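Local structure of lactococcal phage P2 ORF15 (Lactococcus phage p2, 2WZP) at residues M[223-228]-M[318-323]. The protein probably forms the distal tail protein hub of the phage baseplate, joining the tail tube to the host-binding machinery. Residues are numbered along the deposited sequence; the frame is centred on the assembly and turned at random.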
loop_
_atom_site.group_PDB
_atom_site.type_symbol
_atom_site.label_atom_id
_atom_site.label_comp_id
_atom_site.label_asym_id
_atom_site.label_seq_id
_atom_site.Cartn_x
_atom_site.Cartn_y
_atom_site.Cartn_z
ATOM N N GLU M 223 45.089 6.921 14.414
ATOM C CA GLU M 223 44.632 7.743 13.287
ATOM C C GLU M 223 44.254 9.140 13.807
ATOM O O GLU M 223 43.729 9.265 14.927
ATOM C CB GLU M 223 43.392 7.132 12.670
ATOM C CG GLU M 223 43.668 6.354 11.411
ATOM C CD GLU M 223 42.374 5.997 10.710
ATOM O OE1 GLU M 223 41.740 5.000 11.121
ATOM O OE2 GLU M 223 41.961 6.752 9.803
ATOM N N ILE M 224 44.494 10.181 12.988
ATOM C CA ILE M 224 44.152 11.570 13.297
ATOM C C ILE M 224 43.440 12.158 12.069
ATOM O O ILE M 224 43.525 11.593 10.975
ATOM C CB ILE M 224 45.420 12.414 13.723
ATOM C CG1 ILE M 224 46.360 12.727 12.531
ATOM C CG2 ILE M 224 46.183 11.794 14.907
ATOM C CD1 ILE M 224 47.143 13.958 12.676
ATOM N N PHE M 225 42.746 13.291 12.241
ATOM C CA PHE M 225 42.115 14.016 11.150
ATOM C C PHE M 225 43.101 15.034 10.665
ATOM O O PHE M 225 43.312 15.190 9.462
ATOM C CB PHE M 225 40.837 14.716 11.629
ATOM C CG PHE M 225 39.605 13.853 11.559
ATOM C CD1 PHE M 225 39.016 13.549 10.332
ATOM C CD2 PHE M 225 39.013 13.364 12.715
ATOM C CE1 PHE M 225 37.903 12.721 10.259
ATOM C CE2 PHE M 225 37.877 12.564 12.641
ATOM C CZ PHE M 225 37.344 12.231 11.414
ATOM N N SER M 226 43.715 15.720 11.630
ATOM C CA SER M 226 44.655 16.815 11.439
ATOM C C SER M 226 45.194 17.233 12.799
ATOM O O SER M 226 44.784 16.729 13.850
ATOM C CB SER M 226 43.920 18.012 10.816
ATOM O OG SER M 226 42.809 18.440 11.584
ATOM N N PHE M 227 46.084 18.194 12.778
ATOM C CA PHE M 227 46.621 18.737 14.006
ATOM C C PHE M 227 46.847 20.212 13.804
ATOM O O PHE M 227 46.885 20.722 12.673
ATOM C CB PHE M 227 47.913 17.998 14.463
ATOM C CG PHE M 227 49.027 18.029 13.446
ATOM C CD1 PHE M 227 49.126 17.040 12.468
ATOM C CD2 PHE M 227 49.928 19.080 13.413
ATOM C CE1 PHE M 227 50.125 17.093 11.503
ATOM C CE2 PHE M 227 50.920 19.137 12.444
ATOM C CZ PHE M 227 51.030 18.129 11.514
ATOM N N MET M 228 47.040 20.875 14.917
ATOM C CA MET M 228 47.338 22.279 15.011
ATOM C C MET M 228 48.457 22.439 16.062
ATOM O O MET M 228 48.490 21.716 17.065
ATOM C CB MET M 228 46.069 22.993 15.407
ATOM C CG MET M 228 46.204 24.442 15.415
ATOM S SD MET M 228 46.175 24.945 17.112
ATOM C CE MET M 228 46.226 26.661 16.872
ATOM N N LYS M 318 47.571 20.543 19.406
ATOM C CA LYS M 318 46.154 20.243 19.629
ATOM C C LYS M 318 45.796 19.330 18.471
ATOM O O LYS M 318 45.704 19.778 17.327
ATOM C CB LYS M 318 45.285 21.499 19.656
ATOM C CG LYS M 318 43.882 21.238 20.174
ATOM C CD LYS M 318 43.024 22.475 20.049
ATOM C CE LYS M 318 41.696 22.231 20.693
ATOM N NZ LYS M 318 40.799 23.403 20.613
ATOM N N ILE M 319 45.773 18.032 18.752
ATOM C CA ILE M 319 45.534 16.986 17.758
ATOM C C ILE M 319 44.093 16.619 17.698
ATOM O O ILE M 319 43.454 16.465 18.737
ATOM C CB ILE M 319 46.444 15.786 18.049
ATOM C CG1 ILE M 319 47.930 16.208 17.958
ATOM C CG2 ILE M 319 46.143 14.622 17.125
ATOM C CD1 ILE M 319 48.693 15.877 19.076
ATOM N N LYS M 320 43.570 16.499 16.461
ATOM C CA LYS M 320 42.197 16.118 16.220
ATOM C C LYS M 320 42.227 14.626 15.950
ATOM O O LYS M 320 42.499 14.196 14.825
ATOM C CB LYS M 320 41.587 16.928 15.067
ATOM C CG LYS M 320 40.085 17.007 15.169
ATOM C CD LYS M 320 39.443 17.470 13.873
ATOM C CE LYS M 320 38.760 18.816 13.939
ATOM N NZ LYS M 320 38.240 19.184 12.605
ATOM N N ARG M 321 42.013 13.827 17.019
ATOM C CA ARG M 321 42.011 12.353 16.961
ATOM C C ARG M 321 40.819 11.842 16.162
ATOM O O ARG M 321 39.815 12.520 16.123
ATOM C CB ARG M 321 42.041 11.763 18.371
ATOM C CG ARG M 321 43.282 12.191 19.155
ATOM C CD ARG M 321 43.469 11.475 20.456
ATOM N NE ARG M 321 43.534 10.027 20.362
ATOM C CZ ARG M 321 44.486 9.288 20.914
ATOM N NH1 ARG M 321 44.449 7.967 20.810
ATOM N NH2 ARG M 321 45.466 9.859 21.607
ATOM N N LYS M 322 40.932 10.691 15.494
ATOM C CA LYS M 322 39.922 10.171 14.567
ATOM C C LYS M 322 39.386 8.801 14.953
ATOM O O LYS M 322 40.153 7.937 15.371
ATOM C CB LYS M 322 40.554 10.135 13.151
ATOM C CG LYS M 322 39.728 9.528 11.997
ATOM C CD LYS M 322 40.448 9.731 10.690
ATOM C CE LYS M 322 39.611 9.527 9.469
ATOM N NZ LYS M 322 39.750 8.163 8.946
ATOM N N ALA M 323 38.071 8.589 14.751
ATOM C CA ALA M 323 37.359 7.333 14.941
ATOM C C ALA M 323 36.233 7.340 13.934
ATOM O O ALA M 323 35.347 8.174 14.049
ATOM C CB ALA M 323 36.815 7.245 16.352
HETATM O O HOH W 1 40.113 18.221 10.264
#
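Lys322 NZ is gripped by two carboxylates: within the contact it forms a 2.8 Å salt bridge with Glu223 OE2, met on the syn side but tilted out of the carboxylate plane, and Asp324 supplies the second. A lysine suits this place because its chain does apolar work on the way to the charge. With CG anti to the backbone N (chi1 176°), the methylenes run across one face of the Phe225 ring, and CG sits 3.8 Å from the ring centroid in a CH-pi contact before a turn about the last carbon-carbon bond (chi4 -95°) takes the amine to Glu223. Ile76 of a second copy of the protein packs on both Phe225 and Lys322.

Backbone bonds hold the two chains antiparallel around a classic beta bulge. Phe225 N gives Lys320 O a 2.7 Å bond that is almost straight, and Lys320 N reaches Ser226 O at 2.9 Å, so two residues stand opposite one. Phe225, the first of them, takes a helix-like backbone angle (psi -45°) where the chain turns a corner. At the far end Met228 and Lys318 exchange a reciprocal pair, with Lys318 N to Met228 O at 2.8 Å.

Beta-branched Ile224 and Ile319 suit the extended backbone, and their CG2 methyls meet at 3.6 Å. Phe227 CB rests on Ile319 CG1 at 3.9 Å, while its ring leads away from 318-323 and meets that of Phe317, the two planes nearly parallel. Lys320 lays its CD against Phe225 CB; a water accepts from its NZ and also bonds the small hydroxyl of Ser226, and Asp134 pairs with the same amine.

Flanked by strands 165-173 and 265-269, this is a classic bulge in an antiparallel strand pair of the Dit C-terminal domain's sheet.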